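Local coordinates for protein hydrolase, alpha/beta hydrolase FOLD family (Staphylococcus aureus, PDB 2XMZ) that probably catalyses formation of 2-succinyl-6-hydroxy-2,4-cyclohexadiene-1-carboxylate, the MenH step of menaquinone biosynthesis, as a lyase built on the alpha/beta hydrolase fold, at residues K7-N12 with V45-L50; E62-D67 with L188-T193; R95-Y100 with S109-E114; Q159-L164 with H248-D253. One frame throughout, in Å; residues are numbered along the deposited sequence. Where two conformers were deposited one is given.

Overall arrangement
Contacts 1 and 3 belong to the core of the alpha/beta hydrolase fold: contact 1 joins the antiparallel edge strand 6-9 to strand 44-48, and contact 3, about 16 Å away centre to centre, packs helix 92-103 on strand 110-114 of the same sheet. Contacts 2 and 4 probably join cap segments 188-193 and 159-164, inserted between strands 110-114 and 210-215, to that core. Contact 2 lies about 17 Å from contact 3 between centres, and Tyr-191 O probably hydrogen-bonds to Arg-95 NH1; contact 4, about 28 Å from contact 2 between centres, reaches contact 3 through Glu-114 and His-248. Along the chain, contact 1 closes first and contact 3 falls within the span of contact 2.

Contact 1: residues K7-N12 with V45-L50; sequences KFYEAN and VITIDL
The antiparallel edge of the alpha/beta hydrolase sheet is formed here, where Lys-7, Phe-8 and Tyr-9 pair with Thr-47, Ile-46 and Val-45. The axes of the two short strand segments approach to 4.7 Å, their directions 165° apart. Two hydrogen-bonded pairs flank a non-hydrogen-bonded one: Lys-7 and Thr-47 exchange both backbone bonds, as do Tyr-9 and Val-45, with Tyr-9 N reaching Val-45 O at 2.7 Å. Between them, Ile-46 CA lies 3.1 Å from Lys-7 O in a CA-H...O contact.

On one face of the sheet, Phe-8 meets Ile-46. With CG anti to the backbone N (chi1 -176°), Phe-8 CD1 lies 3.4 Å from Ile-46 CG1, while Val-45 O sits over one ring face. The other face carries Lys-7, Tyr-9, Val-45 and Thr-47. Tyr-9 CD2 packs against Val-45 CG1 at 4.1 Å, and Thr-47 OG1 lies in the ring plane at the edge, 3.8 Å from Tyr-9 CE2. One water joins the two hydroxyls, 2.5 Å from Tyr-9 OH and 2.8 Å from Thr-47 OG1.

Strand 17-22 continues the sheet beyond Ile-46, helix 36-40 covers Tyr-9 and Val-45, and Tyr-80 meets the Phe-8 ring.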
loop_
_atom_site.group_PDB
_atom_site.type_symbol
_atom_site.label_atom_id
_atom_site.label_comp_id
_atom_site.label_asym_id
_atom_site.label_seq_id
_atom_site.Cartn_x
_atom_site.Cartn_y
_atom_site.Cartn_z
ATOM N N LYS A 7 -11.243 3.042 9.191
ATOM C CA LYS A 7 -11.412 2.813 10.628
ATOM C C LYS A 7 -10.371 3.631 11.411
ATOM O O LYS A 7 -9.217 3.766 10.993
ATOM C CB LYS A 7 -11.322 1.318 10.960
ATOM C CG LYS A 7 -12.358 0.425 10.203
ATOM C CD LYS A 7 -11.866 -1.015 10.066
ATOM C CE LYS A 7 -12.780 -1.862 9.183
ATOM N NZ LYS A 7 -14.087 -2.140 9.830
ATOM N N PHE A 8 -10.802 4.205 12.528
ATOM C CA PHE A 8 -9.931 5.012 13.371
ATOM C C PHE A 8 -9.816 4.294 14.695
ATOM O O PHE A 8 -10.833 3.914 15.311
ATOM C CB PHE A 8 -10.520 6.414 13.594
ATOM C CG PHE A 8 -9.625 7.328 14.374
ATOM C CD1 PHE A 8 -8.757 8.190 13.715
ATOM C CD2 PHE A 8 -9.639 7.324 15.768
ATOM C CE1 PHE A 8 -7.918 9.041 14.421
ATOM C CE2 PHE A 8 -8.790 8.177 16.493
ATOM C CZ PHE A 8 -7.937 9.033 15.818
ATOM N N TYR A 9 -8.576 4.106 15.115
ATOM C CA TYR A 9 -8.256 3.453 16.365
ATOM C C TYR A 9 -7.586 4.486 17.255
ATOM O O TYR A 9 -6.467 4.916 16.971
ATOM C CB TYR A 9 -7.324 2.260 16.109
ATOM C CG TYR A 9 -7.912 1.226 15.170
ATOM C CD1 TYR A 9 -8.665 0.149 15.671
ATOM C CD2 TYR A 9 -7.725 1.318 13.785
ATOM C CE1 TYR A 9 -9.202 -0.801 14.822
ATOM C CE2 TYR A 9 -8.277 0.363 12.914
ATOM C CZ TYR A 9 -9.006 -0.692 13.451
ATOM O OH TYR A 9 -9.541 -1.647 12.628
ATOM N N GLU A 10 -8.289 4.904 18.306
ATOM C CA GLU A 10 -7.756 5.876 19.252
ATOM C C GLU A 10 -6.508 5.327 19.944
ATOM O O GLU A 10 -6.507 4.191 20.425
ATOM C CB GLU A 10 -8.802 6.221 20.324
ATOM C CG GLU A 10 -9.660 7.460 20.048
ATOM C CD GLU A 10 -8.966 8.803 20.379
ATOM O OE1 GLU A 10 -8.578 9.039 21.555
ATOM O OE2 GLU A 10 -8.836 9.638 19.453
ATOM N N ALA A 11 -5.453 6.134 19.982
ATOM C CA ALA A 11 -4.274 5.827 20.798
ATOM C C ALA A 11 -4.608 5.655 22.292
ATOM O O ALA A 11 -5.517 6.300 22.821
ATOM C CB ALA A 11 -3.212 6.904 20.626
ATOM N N ASN A 12 -3.842 4.797 22.966
ATOM C CA ASN A 12 -4.073 4.518 24.368
ATOM C C ASN A 12 -3.676 5.721 25.201
ATOM O O ASN A 12 -4.094 5.851 26.337
ATOM C CB ASN A 12 -3.321 3.265 24.811
ATOM C CG ASN A 12 -3.844 2.004 24.139
ATOM O OD1 ASN A 12 -4.974 1.966 23.625
ATOM N ND2 ASN A 12 -3.023 0.959 24.144
ATOM N N VAL A 45 -4.266 5.384 15.011
ATOM C CA VAL A 45 -4.130 4.591 13.778
ATOM C C VAL A 45 -5.398 4.683 12.955
ATOM O O VAL A 45 -6.498 4.534 13.488
ATOM C CB VAL A 45 -3.785 3.086 14.048
ATOM C CG1 VAL A 45 -3.838 2.273 12.735
ATOM C CG2 VAL A 45 -2.420 2.935 14.739
ATOM N N ILE A 46 -5.221 4.918 11.654
ATOM C CA ILE A 46 -6.300 4.862 10.692
ATOM C C ILE A 46 -5.959 3.807 9.648
ATOM O O ILE A 46 -4.829 3.709 9.177
ATOM C CB ILE A 46 -6.516 6.211 9.961
ATOM C CG1 ILE A 46 -6.967 7.282 10.952
ATOM C CG2 ILE A 46 -7.562 6.073 8.833
ATOM C CD1 ILE A 46 -6.911 8.697 10.379
ATOM N N THR A 47 -6.950 3.005 9.291
ATOM C CA THR A 47 -6.793 2.128 8.155
ATOM C C THR A 47 -7.829 2.578 7.165
ATOM O O THR A 47 -8.930 2.968 7.567
ATOM C CB THR A 47 -7.003 0.649 8.526
ATOM O OG1 THR A 47 -8.303 0.469 9.067
ATOM C CG2 THR A 47 -5.930 0.169 9.529
ATOM N N ILE A 48 -7.472 2.524 5.882
ATOM C CA ILE A 48 -8.364 2.905 4.801
ATOM C C ILE A 48 -8.380 1.775 3.760
ATOM O O ILE A 48 -7.328 1.307 3.299
ATOM C CB ILE A 48 -7.915 4.216 4.118
ATOM C CG1 ILE A 48 -7.782 5.351 5.146
ATOM C CG2 ILE A 48 -8.913 4.616 3.002
ATOM C CD1 ILE A 48 -7.082 6.631 4.565
ATOM N N ASP A 49 -9.586 1.351 3.427
ATOM C CA ASP A 49 -9.823 0.465 2.306
ATOM C C ASP A 49 -9.888 1.281 1.019
ATOM O O ASP A 49 -10.680 2.211 0.915
ATOM C CB ASP A 49 -11.129 -0.300 2.508
ATOM C CG ASP A 49 -10.988 -1.440 3.488
ATOM O OD1 ASP A 49 -9.840 -1.770 3.840
ATOM O OD2 ASP A 49 -12.016 -1.994 3.922
ATOM N N LEU A 50 -9.058 0.928 0.054
ATOM C CA LEU A 50 -8.968 1.666 -1.196
ATOM C C LEU A 50 -10.114 1.229 -2.132
ATOM O O LEU A 50 -10.757 0.183 -1.893
ATOM C CB LEU A 50 -7.568 1.474 -1.828
ATOM C CG LEU A 50 -6.441 2.162 -1.015
ATOM C CD1 LEU A 50 -5.043 1.611 -1.338
ATOM C CD2 LEU A 50 -6.495 3.690 -1.212
HETATM O O HOH W 1 -8.867 -1.954 10.239
#

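Contact 2: residues E62-D67 with L188-T193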
loop_
_atom_site.group_PDB
_atom_site.type_symbol
_atom_site.label_atom_id
_atom_site.label_comp_id
_atom_site.label_asym_id
_atom_site.label_seq_id
_atom_site.Cartn_x
_atom_site.Cartn_y
_atom_site.Cartn_z
ATOM N N GLU A 62 -17.965 5.515 -11.242
ATOM C CA GLU A 62 -16.944 6.553 -11.257
ATOM C C GLU A 62 -15.595 5.930 -11.555
ATOM O O GLU A 62 -15.346 4.775 -11.204
ATOM C CB GLU A 62 -16.897 7.278 -9.925
ATOM C CG GLU A 62 -18.245 7.853 -9.548
ATOM C CD GLU A 62 -18.130 9.068 -8.672
ATOM O OE1 GLU A 62 -17.035 9.681 -8.650
ATOM O OE2 GLU A 62 -19.145 9.409 -8.020
ATOM N N THR A 63 -14.728 6.706 -12.198
ATOM C CA THR A 63 -13.394 6.250 -12.485
ATOM C C THR A 63 -12.508 6.327 -11.227
ATOM O O THR A 63 -12.290 7.407 -10.643
ATOM C CB THR A 63 -12.764 7.048 -13.631
ATOM O OG1 THR A 63 -13.585 6.950 -14.801
ATOM C CG2 THR A 63 -11.348 6.522 -13.943
ATOM N N TRP A 64 -11.970 5.183 -10.822
ATOM C CA TRP A 64 -11.155 5.156 -9.636
ATOM C C TRP A 64 -9.704 5.490 -9.963
ATOM O O TRP A 64 -8.814 4.746 -9.617
ATOM C CB TRP A 64 -11.240 3.791 -8.960
ATOM C CG TRP A 64 -12.645 3.381 -8.581
ATOM C CD1 TRP A 64 -13.755 4.190 -8.453
ATOM C CD2 TRP A 64 -13.059 2.078 -8.252
ATOM N NE1 TRP A 64 -14.845 3.435 -8.078
ATOM C CE2 TRP A 64 -14.437 2.135 -7.942
ATOM C CE3 TRP A 64 -12.405 0.839 -8.219
ATOM C CZ2 TRP A 64 -15.165 1.007 -7.587
ATOM C CZ3 TRP A 64 -13.137 -0.284 -7.856
ATOM C CH2 TRP A 64 -14.491 -0.189 -7.544
ATOM N N ASN A 65 -9.474 6.609 -10.633
ATOM C CA ASN A 65 -8.108 7.010 -10.973
ATOM C C ASN A 65 -7.402 7.649 -9.761
ATOM O O ASN A 65 -7.981 7.756 -8.682
ATOM C CB ASN A 65 -8.111 7.899 -12.233
ATOM C CG ASN A 65 -9.017 9.123 -12.094
ATOM O OD1 ASN A 65 -9.261 9.616 -10.988
ATOM N ND2 ASN A 65 -9.527 9.606 -13.216
ATOM N N PHE A 66 -6.153 8.052 -9.916
ATOM C CA PHE A 66 -5.431 8.622 -8.793
ATOM C C PHE A 66 -6.004 9.928 -8.222
ATOM O O PHE A 66 -5.892 10.174 -7.025
ATOM C CB PHE A 66 -3.927 8.707 -9.089
ATOM C CG PHE A 66 -3.234 7.387 -8.906
ATOM C CD1 PHE A 66 -2.676 7.056 -7.673
ATOM C CD2 PHE A 66 -3.225 6.436 -9.944
ATOM C CE1 PHE A 66 -2.070 5.796 -7.475
ATOM C CE2 PHE A 66 -2.650 5.185 -9.762
ATOM C CZ PHE A 66 -2.042 4.868 -8.539
ATOM N N ASP A 67 -6.639 10.736 -9.065
ATOM C CA ASP A 67 -7.195 11.984 -8.580
ATOM C C ASP A 67 -8.440 11.711 -7.744
ATOM O O ASP A 67 -8.650 12.353 -6.718
ATOM C CB ASP A 67 -7.561 12.940 -9.713
ATOM C CG ASP A 67 -8.125 14.263 -9.191
ATOM O OD1 ASP A 67 -9.310 14.564 -9.428
ATOM O OD2 ASP A 67 -7.387 14.996 -8.510
ATOM N N LEU A 188 -7.884 -2.660 -11.158
ATOM C CA LEU A 188 -6.817 -2.831 -12.167
ATOM C C LEU A 188 -6.933 -1.860 -13.337
ATOM O O LEU A 188 -5.956 -1.192 -13.688
ATOM C CB LEU A 188 -6.765 -4.271 -12.687
ATOM C CG LEU A 188 -6.270 -5.325 -11.684
ATOM C CD1 LEU A 188 -6.473 -6.730 -12.248
ATOM C CD2 LEU A 188 -4.808 -5.084 -11.262
ATOM N N ARG A 189 -8.121 -1.780 -13.945
ATOM C CA ARG A 189 -8.302 -0.888 -15.100
ATOM C C ARG A 189 -8.126 0.595 -14.758
ATOM O O ARG A 189 -7.586 1.342 -15.565
ATOM C CB ARG A 189 -9.644 -1.135 -15.816
ATOM C CG ARG A 189 -9.894 -2.616 -16.210
ATOM C CD ARG A 189 -10.964 -2.812 -17.279
ATOM N NE ARG A 189 -11.725 -4.058 -17.095
ATOM C CZ ARG A 189 -11.549 -5.202 -17.771
ATOM N NH1 ARG A 189 -10.596 -5.343 -18.710
ATOM N NH2 ARG A 189 -12.329 -6.235 -17.488
ATOM N N ASP A 190 -8.596 1.024 -13.587
ATOM C CA ASP A 190 -8.589 2.449 -13.213
ATOM C C ASP A 190 -7.324 2.912 -12.507
ATOM O O ASP A 190 -6.901 4.036 -12.709
ATOM C CB ASP A 190 -9.792 2.829 -12.342
ATOM C CG ASP A 190 -11.095 2.685 -13.064
ATOM O OD1 ASP A 190 -11.073 2.255 -14.232
ATOM O OD2 ASP A 190 -12.132 2.990 -12.462
ATOM N N TYR A 191 -6.730 2.082 -11.663
ATOM C CA TYR A 191 -5.501 2.550 -10.968
ATOM C C TYR A 191 -4.379 1.529 -10.868
ATOM O O TYR A 191 -3.470 1.643 -10.021
ATOM C CB TYR A 191 -5.787 3.261 -9.641
ATOM C CG TYR A 191 -6.375 2.445 -8.508
ATOM C CD1 TYR A 191 -5.578 2.086 -7.417
ATOM C CD2 TYR A 191 -7.723 2.092 -8.485
ATOM C CE1 TYR A 191 -6.090 1.412 -6.331
ATOM C CE2 TYR A 191 -8.270 1.388 -7.385
ATOM C CZ TYR A 191 -7.428 1.048 -6.311
ATOM O OH TYR A 191 -7.879 0.373 -5.195
ATOM N N GLY A 192 -4.429 0.557 -11.774
ATOM C CA GLY A 192 -3.323 -0.350 -11.967
ATOM C C GLY A 192 -2.076 0.430 -12.319
ATOM O O GLY A 192 -2.141 1.604 -12.764
ATOM N N THR A 193 -0.939 -0.224 -12.139
ATOM C CA THR A 193 0.363 0.419 -12.306
ATOM C C THR A 193 0.542 0.965 -13.704
ATOM O O THR A 193 1.181 2.003 -13.891
ATOM C CB THR A 193 1.498 -0.527 -11.918
ATOM O OG1 THR A 193 1.310 -0.895 -10.546
ATOM C CG2 THR A 193 2.877 0.171 -12.078
#
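A buried carbonyl, Trp-64 O, has no hydrogen-bond partner in the model and lies against the ring of Tyr-191, 3.1 Å from Tyr-191 CD2. Trp-64 is the centre of an inverse gamma turn, and its backbone N donates a nearly straight bond (168°) to Asp-190 OD2 at 2.7 Å. The N-H reaches that oxygen from its anti side, 33° out of the carboxylate plane. Lys-186 forms a salt bridge with the same oxygen, so two donors grip it, and the lysine also makes a cation-pi contact with the Trp-64 ring.

Tyr-191 has CG between its backbone N and carbonyl carbon (chi1 66°), which sets the ring beside the turn: Tyr-191 CD2 is 3.9 Å from Trp-64 CB. Phe-66, in the first turn of helix 66-77, crosses Tyr-191 at about a right angle, with Phe-66 CE2 3.7 Å from Tyr-191 CB.

Asn-65 OD1 accepts from Tyr-68 N, an N-cap of helix 66-77, while Tyr-191 OH bonds to Pro-51 O. Tyr-191 touches Ile-69 of helix 66-77 and Met-92 of helix 92-103, and Phe-66 packs on Arg-95 and Val-96.

Contact 3: residues R95-Y100 with S109-E114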
loop_
_atom_site.group_PDB
_atom_site.type_symbol
_atom_site.label_atom_id
_atom_site.label_comp_id
_atom_site.label_asym_id
_atom_site.label_seq_id
_atom_site.Cartn_x
_atom_site.Cartn_y
_atom_site.Cartn_z
ATOM N N ARG A 95 1.733 2.975 -3.921
ATOM C CA ARG A 95 1.620 3.768 -5.155
ATOM C C ARG A 95 0.670 4.924 -4.910
ATOM O O ARG A 95 0.931 6.056 -5.299
ATOM C CB ARG A 95 1.160 2.919 -6.347
ATOM C CG ARG A 95 2.139 1.762 -6.686
ATOM C CD ARG A 95 1.794 1.050 -7.995
ATOM N NE ARG A 95 0.578 0.211 -7.970
ATOM C CZ ARG A 95 -0.605 0.575 -8.478
ATOM N NH1 ARG A 95 -0.753 1.780 -9.035
ATOM N NH2 ARG A 95 -1.640 -0.281 -8.463
ATOM N N VAL A 96 -0.418 4.627 -4.221
ATOM C CA VAL A 96 -1.325 5.653 -3.760
ATOM C C VAL A 96 -0.621 6.615 -2.774
ATOM O O VAL A 96 -0.787 7.831 -2.889
ATOM C CB VAL A 96 -2.610 5.040 -3.162
ATOM C CG1 VAL A 96 -3.498 6.117 -2.536
ATOM C CG2 VAL A 96 -3.361 4.282 -4.241
ATOM N N ALA A 97 0.184 6.095 -1.854
ATOM C CA ALA A 97 0.827 6.964 -0.872
ATOM C C ALA A 97 1.846 7.875 -1.535
ATOM O O ALA A 97 1.975 9.056 -1.184
ATOM C CB ALA A 97 1.472 6.151 0.270
ATOM N N LEU A 98 2.571 7.356 -2.524
ATOM C CA LEU A 98 3.508 8.227 -3.263
ATOM C C LEU A 98 2.756 9.316 -4.025
ATOM O O LEU A 98 3.129 10.489 -3.977
ATOM C CB LEU A 98 4.339 7.390 -4.251
ATOM C CG LEU A 98 5.582 6.722 -3.654
ATOM C CD1 LEU A 98 6.125 5.666 -4.621
ATOM C CD2 LEU A 98 6.642 7.735 -3.378
ATOM N N TYR A 99 1.665 8.931 -4.699
ATOM C CA TYR A 99 0.866 9.896 -5.443
ATOM C C TYR A 99 0.351 10.951 -4.494
ATOM O O TYR A 99 0.363 12.168 -4.806
ATOM C CB TYR A 99 -0.291 9.216 -6.199
ATOM C CG TYR A 99 -0.997 10.167 -7.140
ATOM C CD1 TYR A 99 -0.599 10.279 -8.463
ATOM C CD2 TYR A 99 -2.041 10.975 -6.694
ATOM C CE1 TYR A 99 -1.232 11.162 -9.348
ATOM C CE2 TYR A 99 -2.687 11.880 -7.574
ATOM C CZ TYR A 99 -2.266 11.962 -8.893
ATOM O OH TYR A 99 -2.878 12.829 -9.771
ATOM N N TYR A 100 -0.077 10.507 -3.319
ATOM C CA TYR A 100 -0.635 11.413 -2.362
ATOM C C TYR A 100 0.419 12.339 -1.769
ATOM O O TYR A 100 0.139 13.511 -1.568
ATOM C CB TYR A 100 -1.399 10.707 -1.236
ATOM C CG TYR A 100 -2.281 11.689 -0.514
ATOM C CD1 TYR A 100 -3.573 11.967 -0.979
ATOM C CD2 TYR A 100 -1.810 12.396 0.603
ATOM C CE1 TYR A 100 -4.376 12.896 -0.321
ATOM C CE2 TYR A 100 -2.593 13.300 1.258
ATOM C CZ TYR A 100 -3.881 13.557 0.781
ATOM O OH TYR A 100 -4.658 14.473 1.436
ATOM N N SER A 109 3.115 14.433 7.377
ATOM C CA SER A 109 4.285 14.695 8.176
ATOM C C SER A 109 5.432 13.774 7.797
ATOM O O SER A 109 6.559 14.222 7.685
ATOM C CB SER A 109 3.949 14.544 9.647
ATOM O OG SER A 109 3.383 15.756 10.108
ATOM N N ASN A 110 5.116 12.498 7.591
ATOM C CA ASN A 110 6.097 11.456 7.232
ATOM C C ASN A 110 5.492 10.504 6.210
ATOM O O ASN A 110 4.250 10.398 6.076
ATOM C CB ASN A 110 6.509 10.599 8.450
ATOM C CG ASN A 110 7.043 11.421 9.604
ATOM O OD1 ASN A 110 8.172 11.910 9.571
ATOM N ND2 ASN A 110 6.248 11.541 10.653
ATOM N N LEU A 111 6.366 9.773 5.524
ATOM C CA LEU A 111 5.925 8.830 4.512
ATOM C C LEU A 111 6.565 7.476 4.721
ATOM O O LEU A 111 7.751 7.382 4.988
ATOM C CB LEU A 111 6.235 9.371 3.117
ATOM C CG LEU A 111 5.760 8.551 1.915
ATOM C CD1 LEU A 111 4.195 8.448 1.829
ATOM C CD2 LEU A 111 6.351 9.128 0.639
ATOM N N ILE A 112 5.772 6.413 4.629
ATOM C CA ILE A 112 6.343 5.063 4.731
ATOM C C ILE A 112 5.863 4.226 3.572
ATOM O O ILE A 112 4.665 4.158 3.273
ATOM C CB ILE A 112 6.068 4.325 6.083
ATOM C CG1 ILE A 112 6.538 5.166 7.261
ATOM C CG2 ILE A 112 6.830 3.004 6.099
ATOM C CD1 ILE A 112 6.041 4.667 8.672
ATOM N N LEU A 113 6.826 3.583 2.928
ATOM C CA LEU A 113 6.592 2.821 1.724
ATOM C C LEU A 113 7.124 1.403 1.910
ATOM O O LEU A 113 8.312 1.208 2.209
ATOM C CB LEU A 113 7.331 3.497 0.558
ATOM C CG LEU A 113 6.975 4.984 0.350
ATOM C CD1 LEU A 113 7.858 5.554 -0.739
ATOM C CD2 LEU A 113 5.516 5.163 -0.019
ATOM N N GLU A 114 6.254 0.423 1.703
ATOM C CA GLU A 114 6.641 -0.961 1.813
ATOM C C GLU A 114 6.433 -1.634 0.475
ATOM O O GLU A 114 5.301 -1.692 -0.057
ATOM C CB GLU A 114 5.839 -1.703 2.893
ATOM C CG GLU A 114 6.219 -3.202 2.977
ATOM C CD GLU A 114 5.189 -4.061 3.699
ATOM O OE1 GLU A 114 4.162 -3.528 4.177
ATOM O OE2 GLU A 114 5.396 -5.293 3.760
#
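Helix segment 95-100 and strand segment 110-114 run roughly antiparallel, their axes 8.7 Å apart at closest and their N-to-C directions 152° apart, and no hydrogen bond crosses between them. The interface is made by four buried side chains: Ala-97 and Leu-98 on the helix, and Leu-111 and Leu-113, which leave the same face of the strand.

The Ala-97 methyl fits against both leucines: Ala-97 CB is 3.9 Å from Leu-111 CD1 and 4.2 Å from Leu-113 CD2. Leu-98 crosses Leu-113 at about a right angle, Leu-98 CD2 to Leu-113 CD1 at 3.6 Å. Leu-111 carries its CG anti to the backbone N (chi1 -176°), bringing Leu-111 CD1 alongside Ala-97 O as well, at 3.8 Å.

This is the return half of the beta-alpha-beta crossover from strand 84-90 through helix 92-103 to strand 110-114. Helix 92-103 follows the probable nucleophile elbow, which Ala-97 touches, and helix 66-77 borders Val-96 and Tyr-100. Leu-111 and Leu-113 face helix 92-103, whereas Asn-110 and Ile-112 pack on helix 252-266 on the other side of the strand.

Contact 4: residues Q159-L164 with H248-D253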
loop_
_atom_site.group_PDB
_atom_site.type_symbol
_atom_site.label_atom_id
_atom_site.label_comp_id
_atom_site.label_asym_id
_atom_site.label_seq_id
_atom_site.Cartn_x
_atom_site.Cartn_y
_atom_site.Cartn_z
ATOM N N GLN A 159 6.473 -16.118 -4.208
ATOM C CA GLN A 159 7.062 -17.427 -3.929
ATOM C C GLN A 159 7.435 -17.603 -2.448
ATOM O O GLN A 159 7.231 -18.674 -1.872
ATOM C CB GLN A 159 8.276 -17.667 -4.837
ATOM C CG GLN A 159 8.851 -19.047 -4.749
ATOM C CD GLN A 159 9.965 -19.286 -5.748
ATOM O OE1 GLN A 159 10.428 -20.422 -5.915
ATOM N NE2 GLN A 159 10.401 -18.222 -6.426
ATOM N N SER A 160 7.950 -16.540 -1.832
ATOM C CA SER A 160 8.370 -16.580 -0.433
ATOM C C SER A 160 7.204 -16.894 0.518
ATOM O O SER A 160 7.425 -17.409 1.610
ATOM C CB SER A 160 9.020 -15.260 -0.023
ATOM O OG SER A 160 8.030 -14.245 0.037
ATOM N N GLN A 161 5.977 -16.615 0.094
ATOM C CA GLN A 161 4.808 -16.928 0.934
ATOM C C GLN A 161 4.556 -18.423 1.108
ATOM O O GLN A 161 3.960 -18.838 2.102
ATOM C CB GLN A 161 3.545 -16.247 0.407
ATOM C CG GLN A 161 3.607 -14.726 0.499
ATOM C CD GLN A 161 2.301 -14.053 0.159
ATOM O OE1 GLN A 161 1.286 -14.718 -0.124
ATOM N NE2 GLN A 161 2.302 -12.716 0.202
ATOM N N LEU A 162 5.011 -19.229 0.144
ATOM C CA LEU A 162 4.789 -20.680 0.172
ATOM C C LEU A 162 5.485 -21.311 1.378
ATOM O O LEU A 162 5.219 -22.463 1.748
ATOM C CB LEU A 162 5.277 -21.333 -1.126
ATOM C CG LEU A 162 4.643 -20.844 -2.429
ATOM C CD1 LEU A 162 5.562 -21.175 -3.603
ATOM C CD2 LEU A 162 3.234 -21.428 -2.642
ATOM N N GLU A 163 6.353 -20.518 1.994
ATOM C CA GLU A 163 7.104 -20.916 3.167
ATOM C C GLU A 163 6.463 -20.464 4.492
ATOM O O GLU A 163 6.936 -20.835 5.568
ATOM C CB GLU A 163 8.541 -20.382 3.058
ATOM C CG GLU A 163 9.425 -21.182 2.098
ATOM C CD GLU A 163 9.803 -22.532 2.663
ATOM O OE1 GLU A 163 8.965 -23.470 2.634
ATOM O OE2 GLU A 163 10.950 -22.659 3.143
ATOM N N LEU A 164 5.397 -19.674 4.413
ATOM C CA LEU A 164 4.739 -19.145 5.611
ATOM C C LEU A 164 3.974 -20.219 6.374
ATOM O O LEU A 164 3.663 -21.268 5.805
ATOM C CB LEU A 164 3.814 -17.975 5.248
ATOM C CG LEU A 164 4.580 -16.708 4.862
ATOM C CD1 LEU A 164 3.661 -15.650 4.292
ATOM C CD2 LEU A 164 5.437 -16.160 6.021
ATOM N N HIS A 248 5.294 -7.076 5.989
ATOM C CA HIS A 248 4.485 -6.914 7.220
ATOM C C HIS A 248 3.789 -8.199 7.646
ATOM O O HIS A 248 3.298 -8.319 8.777
ATOM C CB HIS A 248 3.519 -5.708 7.131
ATOM C CG HIS A 248 2.390 -5.859 6.157
ATOM N ND1 HIS A 248 2.393 -5.266 4.916
ATOM C CD2 HIS A 248 1.189 -6.476 6.273
ATOM C CE1 HIS A 248 1.268 -5.556 4.284
ATOM N NE2 HIS A 248 0.511 -6.275 5.097
ATOM N N VAL A 249 3.745 -9.169 6.743
ATOM C CA VAL A 249 3.172 -10.482 7.070
ATOM C C VAL A 249 4.243 -11.549 7.355
ATOM O O VAL A 249 4.014 -12.465 8.144
ATOM C CB VAL A 249 2.243 -10.960 5.937
ATOM C CG1 VAL A 249 1.886 -12.405 6.110
ATOM C CG2 VAL A 249 0.974 -10.142 5.932
ATOM N N GLU A 250 5.395 -11.441 6.693
ATOM C CA GLU A 250 6.401 -12.502 6.741
ATOM C C GLU A 250 7.308 -12.341 7.953
ATOM O O GLU A 250 7.736 -13.336 8.545
ATOM C CB GLU A 250 7.230 -12.539 5.449
ATOM C CG GLU A 250 6.402 -12.828 4.210
ATOM C CD GLU A 250 7.238 -13.255 3.012
ATOM O OE1 GLU A 250 8.488 -13.281 3.107
ATOM O OE2 GLU A 250 6.624 -13.555 1.960
ATOM N N ASP A 251 7.600 -11.082 8.303
ATOM C CA ASP A 251 8.277 -10.745 9.549
ATOM C C ASP A 251 7.609 -9.529 10.190
ATOM O O ASP A 251 8.129 -8.396 10.099
ATOM C CB ASP A 251 9.750 -10.457 9.306
ATOM C CG ASP A 251 10.573 -10.541 10.582
ATOM O OD1 ASP A 251 9.974 -10.516 11.689
ATOM O OD2 ASP A 251 11.817 -10.642 10.472
ATOM N N SER A 252 6.463 -9.774 10.822
ATOM C CA SER A 252 5.638 -8.721 11.421
ATOM C C SER A 252 6.369 -7.947 12.513
ATOM O O SER A 252 6.220 -6.736 12.620
ATOM C CB SER A 252 4.303 -9.276 11.959
ATOM O OG SER A 252 3.537 -9.906 10.948
ATOM N N ASP A 253 7.160 -8.634 13.318
ATOM C CA ASP A 253 7.841 -7.969 14.427
ATOM C C ASP A 253 8.933 -7.004 13.975
ATOM O O ASP A 253 8.990 -5.861 14.435
ATOM C CB ASP A 253 8.382 -8.999 15.408
ATOM C CG ASP A 253 7.276 -9.648 16.213
ATOM O OD1 ASP A 253 6.203 -9.016 16.375
ATOM O OD2 ASP A 253 7.466 -10.790 16.668
HETATM O O HOH W 2 5.373 -11.924 0.525
#
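The segment between helices 145-152 and 166-177, probably part of the cap of this alpha/beta hydrolase fold, meets the core at the last turn of helix 247-250. Its 3-10 residues 159-163 and the following Leu-164 touch Val-249 and Glu-250, and Glu-250 takes the largest share of the contact. The closely packed part is polar. Ser-160 OG donates to Glu-250 OE2 at 2.5 Å, a very short bond. The serine hydroxyl lies between its own backbone N and carbonyl carbon (chi1 70°), which points it at the carboxylate. The glutamate chain is extended beyond CG, carrying its carboxylate across to the 3-10 segment, where Gln-161 CG comes within 3.6 Å of Glu-250 OE2. Glu-250 OE1 is bonded to Gly-244 N, so both ends of the carboxylate are held and its rotation is restrained.

In contrast to this short polar grip, the apolar contacts are looser and lie on the partly exposed side of Leu-164 and Val-249. Leu-164 CD1 and CD2 are each 3.9 Å from Glu-250 CG, and Leu-164 CD1 reaches Val-249 CG1 at 4.1 Å. Val-249 and Gln-161 also touch helix 166-177.

Nearby, His-248 bonds to Glu-114 and Thr-31, and Ser-252 OG donates back to His-248 O across the helix junction. A water completes the polar link: it accepts from Gln-161 NE2 at 3.2 Å and donates to Glu-250 OE2 at 2.5 Å.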